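Local coordinates for HD domain-containing protein (Aquifex aeolicus, PDB 2HEK) that binds GDP and zinc and may, like relatives in the HD-domain family, act as a dGTPase, at residues Q36-F44 and Q219-L229; F26-K35 and N251-F259. All blocks are in the same frame, centred on the assembly; numbering follows the deposited sequence.

Contact 1. Residues Q36-F44 and Q219-L229; sequences QLGLAYLVF and QVYFHKVVRIL. With GDP (guanosine-5'-diphosphate), chain G; GOL (glycerol), chain J.
Ala40 and Val226 come within 5.6 Å, CA to CA, where the loop 36-44 lies over the first turn of helix 224-240, while Leu37 and Phe44 reach the end of helix 203-221. No hydrogen bond links the segments; the fit rests on apolar and ring contacts. Val43 uses its two methyls separately: CG1, anti to the backbone N (chi1 176°), lies over a face of the His223 imidazole, 3.7 Å from its centroid, while CG2 sits among Val225 CG1 (3.6 Å), Val226 CG2 and Leu229 CD1. Leu42 CB presses on the same methyl, Leu229 CD1, at 3.8 Å. Phe44 turns an edge to the face of His223 in an offset edge-to-face pair, planes 80° apart. One face of the Phe44 ring carries Val220 CG2, the opposite face a glycerol carbon, and the edge atom CZ lies 3.2 Å from Gln219 O. His223 is the N-cap of helix 224-240, its ND1 accepting from Val225 N at 3.1 Å, and its NE2 shares a hydrogen bond with O3 of the glycerol, probably from the crystallisation liquor. An alanine here is likely to leave Val225 N without its cap and open a gap beside Val43 CG1 and the Phe44 edge. Leu42, Val43 and Val225, with Arg280 and His282, form one wall of a GDP pocket at a subunit interface, to which the second subunit adds Lys3, Glu4, Asp24, Gln29 and Arg32.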
loop_
_atom_site.group_PDB
_atom_site.type_symbol
_atom_site.label_atom_id
_atom_site.label_comp_id
_atom_site.label_asym_id
_atom_site.label_seq_id
_atom_site.Cartn_x
_atom_site.Cartn_y
_atom_site.Cartn_z
ATOM N N GLN A 36 -17.070 -2.466 16.835
ATOM C CA GLN A 36 -16.327 -3.694 16.935
ATOM C C GLN A 36 -15.476 -3.689 18.195
ATOM O O GLN A 36 -15.421 -4.698 18.916
ATOM C CB GLN A 36 -15.453 -3.864 15.685
ATOM C CG GLN A 36 -14.550 -5.104 15.694
ATOM C CD GLN A 36 -15.331 -6.394 15.413
ATOM O OE1 GLN A 36 -16.494 -6.361 14.986
ATOM N NE2 GLN A 36 -14.701 -7.536 15.678
ATOM N N LEU A 37 -14.844 -2.551 18.489
ATOM C CA LEU A 37 -13.892 -2.469 19.591
ATOM C C LEU A 37 -14.372 -1.657 20.801
ATOM O O LEU A 37 -13.563 -1.267 21.624
ATOM C CB LEU A 37 -12.534 -1.932 19.089
ATOM C CG LEU A 37 -11.756 -2.759 18.064
ATOM C CD1 LEU A 37 -10.407 -2.078 17.705
ATOM C CD2 LEU A 37 -11.450 -4.156 18.589
ATOM N N GLY A 38 -15.679 -1.427 20.915
ATOM C CA GLY A 38 -16.251 -0.839 22.103
ATOM C C GLY A 38 -15.782 0.574 22.267
ATOM O O GLY A 38 -16.048 1.407 21.421
ATOM N N LEU A 39 -15.064 0.823 23.360
ATOM C CA LEU A 39 -14.541 2.151 23.716
ATOM C C LEU A 39 -13.128 2.406 23.234
ATOM O O LEU A 39 -12.569 3.426 23.575
ATOM C CB LEU A 39 -14.554 2.351 25.259
ATOM C CG LEU A 39 -15.936 2.352 25.914
ATOM C CD1 LEU A 39 -15.803 2.285 27.436
ATOM C CD2 LEU A 39 -16.743 3.582 25.499
ATOM N N ALA A 40 -12.533 1.499 22.456
ATOM C CA ALA A 40 -11.172 1.721 22.015
ATOM C C ALA A 40 -11.019 3.046 21.251
ATOM O O ALA A 40 -9.920 3.582 21.182
ATOM C CB ALA A 40 -10.684 0.551 21.133
ATOM N N TYR A 41 -12.100 3.587 20.686
ATOM C CA TYR A 41 -11.974 4.817 19.873
ATOM C C TYR A 41 -11.587 6.002 20.761
ATOM O O TYR A 41 -11.143 7.045 20.264
ATOM C CB TYR A 41 -13.271 5.120 19.111
ATOM C CG TYR A 41 -14.407 5.549 20.032
ATOM C CD1 TYR A 41 -14.715 6.888 20.203
ATOM C CD2 TYR A 41 -15.148 4.623 20.745
ATOM C CE1 TYR A 41 -15.746 7.298 21.050
ATOM C CE2 TYR A 41 -16.170 5.021 21.597
ATOM C CZ TYR A 41 -16.451 6.359 21.750
ATOM O OH TYR A 41 -17.471 6.769 22.580
ATOM N N LEU A 42 -11.716 5.824 22.081
ATOM C CA LEU A 42 -11.301 6.874 23.019
ATOM C C LEU A 42 -9.771 6.938 23.138
ATOM O O LEU A 42 -9.226 7.882 23.721
ATOM C CB LEU A 42 -11.919 6.642 24.405
ATOM C CG LEU A 42 -13.440 6.848 24.460
ATOM C CD1 LEU A 42 -13.943 6.525 25.900
ATOM C CD2 LEU A 42 -13.856 8.286 24.051
ATOM N N VAL A 43 -9.086 5.941 22.589
ATOM C CA VAL A 43 -7.620 5.891 22.588
ATOM C C VAL A 43 -7.089 5.899 21.126
ATOM O O VAL A 43 -6.118 6.611 20.805
ATOM C CB VAL A 43 -7.120 4.591 23.296
ATOM C CG1 VAL A 43 -5.587 4.463 23.231
ATOM C CG2 VAL A 43 -7.583 4.542 24.737
ATOM N N PHE A 44 -7.721 5.099 20.265
ATOM C CA PHE A 44 -7.380 5.001 18.809
ATOM C C PHE A 44 -8.542 5.639 18.062
ATOM O O PHE A 44 -9.548 4.974 17.831
ATOM C CB PHE A 44 -7.237 3.523 18.358
ATOM C CG PHE A 44 -6.053 2.833 18.972
ATOM C CD1 PHE A 44 -6.158 2.182 20.222
ATOM C CD2 PHE A 44 -4.801 2.867 18.325
ATOM C CE1 PHE A 44 -5.013 1.588 20.825
ATOM C CE2 PHE A 44 -3.655 2.257 18.932
ATOM C CZ PHE A 44 -3.780 1.614 20.151
ATOM N N GLN A 219 -0.350 -3.875 20.961
ATOM C CA GLN A 219 -0.547 -2.461 20.607
ATOM C C GLN A 219 -1.960 -1.986 20.970
ATOM O O GLN A 219 -2.139 -0.846 21.440
ATOM C CB GLN A 219 -0.190 -2.211 19.121
ATOM C CG GLN A 219 -0.452 -0.789 18.567
ATOM C CD GLN A 219 0.696 0.203 18.868
ATOM O OE1 GLN A 219 1.569 -0.073 19.699
ATOM N NE2 GLN A 219 0.686 1.362 18.187
ATOM N N VAL A 220 -2.965 -2.841 20.743
ATOM C CA VAL A 220 -4.372 -2.397 20.856
ATOM C C VAL A 220 -5.174 -3.094 21.976
ATOM O O VAL A 220 -5.639 -2.426 22.914
ATOM C CB VAL A 220 -5.160 -2.540 19.499
ATOM C CG1 VAL A 220 -6.607 -2.098 19.699
ATOM C CG2 VAL A 220 -4.490 -1.731 18.358
ATOM N N TYR A 221 -5.340 -4.414 21.891
ATOM C CA TYR A 221 -6.291 -5.095 22.793
ATOM C C TYR A 221 -5.812 -5.007 24.258
ATOM O O TYR A 221 -6.625 -4.946 25.195
ATOM C CB TYR A 221 -6.557 -6.573 22.365
ATOM C CG TYR A 221 -6.893 -6.774 20.867
ATOM C CD1 TYR A 221 -6.385 -7.872 20.166
ATOM C CD2 TYR A 221 -7.718 -5.858 20.163
ATOM C CE1 TYR A 221 -6.685 -8.076 18.801
ATOM C CE2 TYR A 221 -7.997 -6.045 18.787
ATOM C CZ TYR A 221 -7.493 -7.167 18.131
ATOM O OH TYR A 221 -7.760 -7.366 16.767
ATOM N N PHE A 222 -4.503 -4.979 24.461
ATOM C CA PHE A 222 -3.965 -4.914 25.841
ATOM C C PHE A 222 -3.414 -3.542 26.172
ATOM O O PHE A 222 -2.665 -3.394 27.138
ATOM C CB PHE A 222 -2.901 -5.995 26.076
ATOM C CG PHE A 222 -3.446 -7.383 26.058
ATOM C CD1 PHE A 222 -2.583 -8.474 25.857
ATOM C CD2 PHE A 222 -4.823 -7.621 26.197
ATOM C CE1 PHE A 222 -3.084 -9.805 25.841
ATOM C CE2 PHE A 222 -5.348 -8.942 26.182
ATOM C CZ PHE A 222 -4.458 -10.042 26.010
ATOM N N HIS A 223 -3.776 -2.529 25.377
ATOM C CA HIS A 223 -3.303 -1.176 25.622
ATOM C C HIS A 223 -3.796 -0.808 27.045
ATOM O O HIS A 223 -4.938 -1.062 27.394
ATOM C CB HIS A 223 -3.889 -0.212 24.571
ATOM C CG HIS A 223 -3.342 1.171 24.642
ATOM N ND1 HIS A 223 -3.715 2.064 25.623
ATOM C CD2 HIS A 223 -2.464 1.831 23.838
ATOM C CE1 HIS A 223 -3.094 3.212 25.425
ATOM N NE2 HIS A 223 -2.354 3.109 24.331
ATOM N N LYS A 224 -2.930 -0.204 27.843
ATOM C CA LYS A 224 -3.231 -0.040 29.269
ATOM C C LYS A 224 -4.464 0.837 29.474
ATOM O O LYS A 224 -5.245 0.585 30.382
ATOM C CB LYS A 224 -2.033 0.549 29.994
ATOM C CG LYS A 224 -1.678 1.953 29.589
ATOM C CD LYS A 224 -0.235 2.309 30.000
ATOM C CE LYS A 224 -0.032 3.811 29.903
ATOM N NZ LYS A 224 1.409 4.185 30.013
ATOM N N VAL A 225 -4.637 1.858 28.619
ATOM C CA VAL A 225 -5.814 2.740 28.711
ATOM C C VAL A 225 -7.059 2.063 28.165
ATOM O O VAL A 225 -8.112 2.192 28.767
ATOM C CB VAL A 225 -5.583 4.131 28.044
ATOM C CG1 VAL A 225 -6.795 5.054 28.215
ATOM C CG2 VAL A 225 -4.325 4.760 28.596
ATOM N N VAL A 226 -6.941 1.331 27.042
ATOM C CA VAL A 226 -8.053 0.527 26.543
ATOM C C VAL A 226 -8.583 -0.401 27.672
ATOM O O VAL A 226 -9.793 -0.502 27.883
ATOM C CB VAL A 226 -7.654 -0.302 25.287
ATOM C CG1 VAL A 226 -8.744 -1.326 24.953
ATOM C CG2 VAL A 226 -7.403 0.655 24.077
ATOM N N ARG A 227 -7.664 -1.036 28.409
ATOM C CA ARG A 227 -8.063 -1.973 29.464
ATOM C C ARG A 227 -8.782 -1.270 30.634
ATOM O O ARG A 227 -9.848 -1.741 31.064
ATOM C CB ARG A 227 -6.878 -2.810 29.948
ATOM C CG ARG A 227 -6.353 -3.879 28.902
ATOM C CD ARG A 227 -7.347 -5.029 28.619
ATOM N NE ARG A 227 -7.849 -5.629 29.852
ATOM C CZ ARG A 227 -9.142 -5.730 30.197
ATOM N NH1 ARG A 227 -10.116 -5.322 29.383
ATOM N NH2 ARG A 227 -9.474 -6.269 31.373
ATOM N N ILE A 228 -8.265 -0.137 31.096
ATOM C CA ILE A 228 -8.930 0.585 32.239
ATOM C C ILE A 228 -10.316 1.153 31.866
ATOM O O ILE A 228 -11.277 1.097 32.661
ATOM C CB ILE A 228 -7.999 1.644 32.958
ATOM C CG1 ILE A 228 -8.642 2.198 34.253
ATOM C CG2 ILE A 228 -7.574 2.806 32.036
ATOM C CD1 ILE A 228 -8.859 1.114 35.353
ATOM N N LEU A 229 -10.439 1.674 30.648
ATOM C CA LEU A 229 -11.752 2.079 30.161
ATOM C C LEU A 229 -12.764 0.932 30.192
ATOM O O LEU A 229 -13.905 1.112 30.599
ATOM C CB LEU A 229 -11.639 2.670 28.736
ATOM C CG LEU A 229 -10.856 4.001 28.670
ATOM C CD1 LEU A 229 -10.537 4.417 27.200
ATOM C CD2 LEU A 229 -11.630 5.116 29.396
HETATM P PB GDP G . -2.452 8.830 29.670
HETATM O O1B GDP G . -1.657 7.549 29.450
HETATM O O2B GDP G . -2.488 9.206 31.147
HETATM O O3B GDP G . -1.808 9.975 28.890
HETATM O O3A GDP G . -3.984 8.602 29.200
HETATM P PA GDP G . -4.853 9.613 28.294
HETATM O O1A GDP G . -4.328 11.024 28.246
HETATM O O2A GDP G . -6.278 9.615 28.783
HETATM O "O5'" GDP G . -4.861 8.984 26.802
HETATM C "C5'" GDP G . -3.868 8.113 26.279
HETATM C "C4'" GDP G . -3.895 8.074 24.745
HETATM O "O4'" GDP G . -5.181 8.342 24.152
HETATM C "C3'" GDP G . -2.946 9.073 24.139
HETATM O "O3'" GDP G . -2.191 8.296 23.163
HETATM C "C2'" GDP G . -3.858 9.975 23.363
HETATM O "O2'" GDP G . -3.137 10.347 22.213
HETATM C "C1'" GDP G . -5.020 9.106 22.962
HETATM N N9 GDP G . -6.294 9.843 22.818
HETATM C C8 GDP G . -7.273 9.572 21.939
HETATM N N7 GDP G . -8.328 10.396 22.108
HETATM C C5 GDP G . -8.016 11.223 23.119
HETATM C C6 GDP G . -8.675 12.352 23.799
HETATM O O6 GDP G . -9.795 12.669 23.424
HETATM N N1 GDP G . -8.071 12.950 24.842
HETATM C C2 GDP G . -6.842 12.580 25.258
HETATM N N2 GDP G . -6.283 13.259 26.316
HETATM N N3 GDP G . -6.168 11.542 24.660
HETATM C C4 GDP G . -6.698 10.855 23.613
HETATM C C1 GOL J . -3.217 5.711 20.572
HETATM O O1 GOL J . -3.735 6.711 19.702
HETATM C C2 GOL J . -1.723 5.844 20.808
HETATM O O2 GOL J . -1.117 5.466 19.615
HETATM C C3 GOL J . -1.235 4.829 21.839
HETATM O O3 GOL J . -1.107 5.472 23.102
#

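Contact 2. Residues F26-K35 and N251-F259. With GDP (guanosine-5'-diphosphate), chain H.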
loop_
_atom_site.group_PDB
_atom_site.type_symbol
_atom_site.label_atom_id
_atom_site.label_comp_id
_atom_site.label_asym_id
_atom_site.label_seq_id
_atom_site.Cartn_x
_atom_site.Cartn_y
_atom_site.Cartn_z
ATOM N N PHE A 26 -33.823 -6.531 10.874
ATOM C CA PHE A 26 -33.525 -5.682 12.015
ATOM C C PHE A 26 -32.406 -6.213 12.941
ATOM O O PHE A 26 -31.576 -5.437 13.382
ATOM C CB PHE A 26 -34.808 -5.384 12.818
ATOM C CG PHE A 26 -34.563 -4.720 14.148
ATOM C CD1 PHE A 26 -34.690 -3.335 14.284
ATOM C CD2 PHE A 26 -34.237 -5.473 15.270
ATOM C CE1 PHE A 26 -34.472 -2.709 15.529
ATOM C CE2 PHE A 26 -34.001 -4.860 16.515
ATOM C CZ PHE A 26 -34.117 -3.481 16.645
ATOM N N PRO A 27 -32.396 -7.521 13.282
ATOM C CA PRO A 27 -31.276 -7.963 14.155
ATOM C C PRO A 27 -29.876 -7.822 13.508
ATOM O O PRO A 27 -28.887 -7.617 14.220
ATOM C CB PRO A 27 -31.591 -9.437 14.412
ATOM C CG PRO A 27 -33.114 -9.541 14.182
ATOM C CD PRO A 27 -33.345 -8.620 13.012
ATOM N N PHE A 28 -29.793 -7.923 12.188
ATOM C CA PHE A 28 -28.511 -7.689 11.526
ATOM C C PHE A 28 -28.209 -6.187 11.449
ATOM O O PHE A 28 -27.074 -5.755 11.707
ATOM C CB PHE A 28 -28.424 -8.367 10.150
ATOM C CG PHE A 28 -27.022 -8.435 9.602
ATOM C CD1 PHE A 28 -26.233 -9.574 9.809
ATOM C CD2 PHE A 28 -26.484 -7.378 8.881
ATOM C CE1 PHE A 28 -24.922 -9.635 9.335
ATOM C CE2 PHE A 28 -25.170 -7.448 8.358
ATOM C CZ PHE A 28 -24.396 -8.573 8.588
ATOM N N GLN A 29 -29.215 -5.378 11.151
ATOM C CA GLN A 29 -28.975 -3.923 11.072
ATOM C C GLN A 29 -28.524 -3.326 12.419
ATOM O O GLN A 29 -27.733 -2.384 12.456
ATOM C CB GLN A 29 -30.207 -3.172 10.521
ATOM C CG GLN A 29 -30.487 -3.483 9.079
ATOM C CD GLN A 29 -29.520 -2.772 8.121
ATOM O OE1 GLN A 29 -29.124 -1.645 8.370
ATOM N NE2 GLN A 29 -29.164 -3.423 7.030
ATOM N N ARG A 30 -29.007 -3.891 13.525
ATOM C CA ARG A 30 -28.534 -3.547 14.864
ATOM C C ARG A 30 -26.990 -3.506 14.957
ATOM O O ARG A 30 -26.382 -2.694 15.706
ATOM C CB ARG A 30 -29.071 -4.609 15.864
ATOM C CG ARG A 30 -28.553 -4.439 17.294
ATOM C CD ARG A 30 -29.051 -5.537 18.267
ATOM N NE ARG A 30 -28.231 -5.439 19.456
ATOM C CZ ARG A 30 -27.086 -6.107 19.641
ATOM N NH1 ARG A 30 -26.659 -7.005 18.761
ATOM N NH2 ARG A 30 -26.385 -5.903 20.740
ATOM N N LEU A 31 -26.343 -4.407 14.231
ATOM C CA LEU A 31 -24.901 -4.509 14.359
ATOM C C LEU A 31 -24.204 -3.230 13.867
ATOM O O LEU A 31 -23.105 -2.962 14.293
ATOM C CB LEU A 31 -24.388 -5.739 13.621
ATOM C CG LEU A 31 -24.874 -7.099 14.147
ATOM C CD1 LEU A 31 -24.288 -8.166 13.261
ATOM C CD2 LEU A 31 -24.500 -7.339 15.606
ATOM N N ARG A 32 -24.860 -2.444 13.005
ATOM C CA ARG A 32 -24.342 -1.119 12.552
ATOM C C ARG A 32 -24.196 -0.170 13.729
ATOM O O ARG A 32 -23.581 0.847 13.584
ATOM C CB ARG A 32 -25.339 -0.426 11.611
ATOM C CG ARG A 32 -25.255 -0.843 10.206
ATOM C CD ARG A 32 -26.073 -0.015 9.299
ATOM N NE ARG A 32 -25.263 0.142 8.104
ATOM C CZ ARG A 32 -25.641 -0.212 6.903
ATOM N NH1 ARG A 32 -26.868 -0.684 6.715
ATOM N NH2 ARG A 32 -24.800 -0.051 5.897
ATOM N N TYR A 33 -24.806 -0.476 14.872
ATOM C CA TYR A 33 -24.836 0.465 16.020
ATOM C C TYR A 33 -24.033 -0.067 17.224
ATOM O O TYR A 33 -24.201 0.372 18.377
ATOM C CB TYR A 33 -26.300 0.883 16.329
ATOM C CG TYR A 33 -26.953 1.384 15.040
ATOM C CD1 TYR A 33 -26.617 2.643 14.515
ATOM C CD2 TYR A 33 -27.820 0.580 14.311
ATOM C CE1 TYR A 33 -27.152 3.113 13.312
ATOM C CE2 TYR A 33 -28.363 1.038 13.061
ATOM C CZ TYR A 33 -28.016 2.313 12.583
ATOM O OH TYR A 33 -28.497 2.798 11.357
ATOM N N VAL A 34 -23.121 -0.989 16.920
ATOM C CA VAL A 34 -22.238 -1.605 17.918
ATOM C C VAL A 34 -20.818 -1.575 17.339
ATOM O O VAL A 34 -20.520 -2.332 16.419
ATOM C CB VAL A 34 -22.615 -3.109 18.186
ATOM C CG1 VAL A 34 -21.630 -3.766 19.183
ATOM C CG2 VAL A 34 -24.082 -3.289 18.691
ATOM N N LYS A 35 -19.949 -0.727 17.881
ATOM C CA LYS A 35 -18.547 -0.687 17.477
ATOM C C LYS A 35 -17.860 -1.995 17.795
ATOM O O LYS A 35 -18.045 -2.561 18.885
ATOM C CB LYS A 35 -17.805 0.464 18.173
ATOM C CG LYS A 35 -18.174 1.853 17.601
ATOM C CD LYS A 35 -17.263 2.956 18.170
ATOM C CE LYS A 35 -17.933 4.346 18.135
ATOM N NZ LYS A 35 -19.209 4.361 18.974
ATOM N N ASN A 251 -35.411 -6.997 24.459
ATOM C CA ASN A 251 -34.638 -6.269 25.467
ATOM C C ASN A 251 -33.141 -6.459 25.263
ATOM O O ASN A 251 -32.337 -5.647 25.719
ATOM C CB ASN A 251 -35.032 -6.686 26.884
ATOM C CG ASN A 251 -36.356 -6.081 27.328
ATOM O OD1 ASN A 251 -36.684 -4.947 26.978
ATOM N ND2 ASN A 251 -37.124 -6.844 28.097
ATOM N N PHE A 252 -32.761 -7.558 24.617
ATOM C CA PHE A 252 -31.380 -7.700 24.183
ATOM C C PHE A 252 -31.173 -6.848 22.930
ATOM O O PHE A 252 -30.260 -6.050 22.897
ATOM C CB PHE A 252 -30.998 -9.155 23.923
ATOM C CG PHE A 252 -29.702 -9.294 23.194
ATOM C CD1 PHE A 252 -28.496 -9.171 23.874
ATOM C CD2 PHE A 252 -29.686 -9.483 21.823
ATOM C CE1 PHE A 252 -27.285 -9.258 23.196
ATOM C CE2 PHE A 252 -28.478 -9.564 21.134
ATOM C CZ PHE A 252 -27.281 -9.454 21.823
ATOM N N LEU A 253 -32.055 -6.990 21.936
ATOM C CA LEU A 253 -31.928 -6.292 20.668
ATOM C C LEU A 253 -31.869 -4.770 20.802
ATOM O O LEU A 253 -31.234 -4.109 19.980
ATOM C CB LEU A 253 -32.991 -6.731 19.651
ATOM C CG LEU A 253 -32.879 -8.184 19.118
ATOM C CD1 LEU A 253 -34.079 -8.506 18.242
ATOM C CD2 LEU A 253 -31.590 -8.468 18.334
ATOM N N ARG A 254 -32.481 -4.214 21.844
ATOM C CA ARG A 254 -32.420 -2.765 22.032
ATOM C C ARG A 254 -31.108 -2.280 22.644
ATOM O O ARG A 254 -30.863 -1.083 22.709
ATOM C CB ARG A 254 -33.643 -2.252 22.811
ATOM C CG ARG A 254 -34.901 -2.274 21.934
ATOM C CD ARG A 254 -36.115 -1.569 22.550
ATOM N NE ARG A 254 -36.903 -2.411 23.469
ATOM C CZ ARG A 254 -36.772 -2.415 24.796
ATOM N NH1 ARG A 254 -35.861 -1.648 25.403
ATOM N NH2 ARG A 254 -37.548 -3.208 25.522
ATOM N N LEU A 255 -30.261 -3.200 23.086
ATOM C CA LEU A 255 -28.954 -2.839 23.592
ATOM C C LEU A 255 -28.008 -2.547 22.423
ATOM O O LEU A 255 -27.558 -3.472 21.736
ATOM C CB LEU A 255 -28.368 -3.977 24.422
ATOM C CG LEU A 255 -28.966 -4.287 25.789
ATOM C CD1 LEU A 255 -28.347 -5.576 26.289
ATOM C CD2 LEU A 255 -28.706 -3.141 26.783
ATOM N N ASN A 256 -27.742 -1.263 22.193
ATOM C CA ASN A 256 -26.658 -0.828 21.302
ATOM C C ASN A 256 -25.750 0.185 22.040
ATOM O O ASN A 256 -26.014 0.505 23.214
ATOM C CB ASN A 256 -27.198 -0.321 19.948
ATOM C CG ASN A 256 -28.089 0.921 20.079
ATOM O OD1 ASN A 256 -27.874 1.794 20.918
ATOM N ND2 ASN A 256 -29.088 1.004 19.224
ATOM N N ASP A 257 -24.681 0.668 21.397
ATOM C CA ASP A 257 -23.716 1.501 22.113
ATOM C C ASP A 257 -24.410 2.778 22.579
ATOM O O ASP A 257 -24.227 3.177 23.719
ATOM C CB ASP A 257 -22.535 1.947 21.245
ATOM C CG ASP A 257 -21.665 0.799 20.764
ATOM O OD1 ASP A 257 -21.809 -0.349 21.220
ATOM O OD2 ASP A 257 -20.808 1.078 19.904
ATOM N N ALA A 258 -25.149 3.433 21.675
ATOM C CA ALA A 258 -25.840 4.699 22.000
ATOM C C ALA A 258 -26.825 4.561 23.162
ATOM O O ALA A 258 -26.930 5.470 23.971
ATOM C CB ALA A 258 -26.545 5.307 20.771
ATOM N N PHE A 259 -27.547 3.450 23.221
ATOM C CA PHE A 259 -28.455 3.178 24.345
ATOM C C PHE A 259 -27.700 3.176 25.681
ATOM O O PHE A 259 -28.080 3.882 26.626
ATOM C CB PHE A 259 -29.171 1.843 24.160
ATOM C CG PHE A 259 -30.067 1.483 25.313
ATOM C CD1 PHE A 259 -31.410 1.846 25.305
ATOM C CD2 PHE A 259 -29.574 0.776 26.411
ATOM C CE1 PHE A 259 -32.241 1.520 26.371
ATOM C CE2 PHE A 259 -30.413 0.448 27.490
ATOM C CZ PHE A 259 -31.741 0.822 27.462
HETATM P PB GDP H . -30.376 0.313 -5.407
HETATM O O1B GDP H . -29.479 1.373 -6.020
HETATM O O2B GDP H . -31.477 -0.033 -6.393
HETATM O O3B GDP H . -29.564 -0.941 -5.132
HETATM O O3A GDP H . -31.045 0.878 -4.034
HETATM P PA GDP H . -30.482 0.513 -2.555
HETATM O O1A GDP H . -30.492 -0.984 -2.314
HETATM O O2A GDP H . -31.243 1.217 -1.454
HETATM O "O5'" GDP H . -28.971 1.074 -2.625
HETATM C "C5'" GDP H . -28.059 0.927 -1.545
HETATM C "C4'" GDP H . -26.767 0.346 -2.098
HETATM O "O4'" GDP H . -25.767 0.513 -1.097
HETATM C "C3'" GDP H . -26.871 -1.151 -2.395
HETATM O "O3'" GDP H . -26.800 -1.434 -3.801
HETATM C "C2'" GDP H . -25.714 -1.788 -1.641
HETATM O "O2'" GDP H . -24.644 -2.077 -2.542
HETATM C "C1'" GDP H . -25.249 -0.737 -0.637
HETATM N N9 GDP H . -25.707 -1.005 0.764
HETATM C C8 GDP H . -25.054 -0.609 1.879
HETATM N N7 GDP H . -25.687 -0.992 3.021
HETATM C C5 GDP H . -26.791 -1.667 2.645
HETATM C C6 GDP H . -27.913 -2.353 3.328
HETATM O O6 GDP H . -27.989 -2.386 4.561
HETATM N N1 GDP H . -28.857 -2.934 2.574
HETATM C C2 GDP H . -28.837 -2.917 1.222
HETATM N N2 GDP H . -29.831 -3.523 0.528
HETATM N N3 GDP H . -27.845 -2.305 0.524
HETATM C C4 GDP H . -26.809 -1.672 1.160
HETATM O O HOH W 1 -25.065 3.307 18.628
HETATM O O HOH W 2 -19.508 -1.793 21.118
HETATM O O HOH W 3 -18.602 2.468 21.200
HETATM O O HOH W 4 -21.772 3.243 17.982
#
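Val34 and Asp257 approach to 5.4 Å between CA atoms and Pro27 and Leu253 to 6.8 Å, so the segments 26-35 and 251-259 advance in the same general sense, with helix 26-29 beside 250-253 and the residues leading out of it beside the start of helix 257-266. Near helix 26-29, Leu253 packs its CB against the edge of the Phe26 ring, 3.8 Å from CE2, and its CD2 against Pro27 CB and Arg30 CD. Arg30 reaches across as an extended chain with CG trans to the backbone N (chi1 175°). Its guanidinium grips Leu255 O side-on, with the acceptor near the guanidinium plane: NH2 at 2.9 Å comes nearly in line with the C=O, NE at 3.1 Å from above the carbonyl plane, off the lone pairs. The rim of the Phe252 ring, CE2 and CZ, comes over one guanidinium face, the planes inclined at 39°, and Val34 CG2 over the opposite one; NH2 also bonds to His88 O. Farther along, Asp257 N donates to Tyr33 O at 3.1 Å, and Lys35 N returns the link to Asp257 OD2, 2.8 Å away and almost straight (179°), on the syn side but tilted out of the carboxylate plane. Lys35 NZ adds a long salt bridge to OD2, and two waters each join this pair as well. Asn256 caps helix 257-266, its OD1 accepting from Phe259 N. Meanwhile Gln29 and Arg32 serve a GDP: both donate to guanine O6, Arg32 NH2 also reaches N7, and Gln29 OE1 holds Arg32 NH1. The Asp257 carboxylate, at a helix N terminus and beside Lys35, is therefore probably stabilised as an anion, while carbonyl acceptors, Leu255 O and His88 O, hold the buried Arg30 guanidinium in place.

Overall arrangement
After the hairpin 2-7/11-16 and helix 17-23 the chain enters helix 26-29 and runs directly from 26-35 into 36-44, so one stretch supplies the first halves of both contacts. Helix 51-69 and the other HD-domain helices follow before the chain returns through helix 203-221 and the start of 224-240, where contact 1 closes its loop; helix 250-253 and the beginning of 257-266 then close contact 2. Contact 1 is nested inside the larger loop of contact 2. Their centres lie about 20 Å apart, and they touch where Lys35 meets the Tyr41 ring in a cation-pi contact. Together they fasten the N-terminal stretch to successive helices of the HD-associated region, and both reach the second subunit.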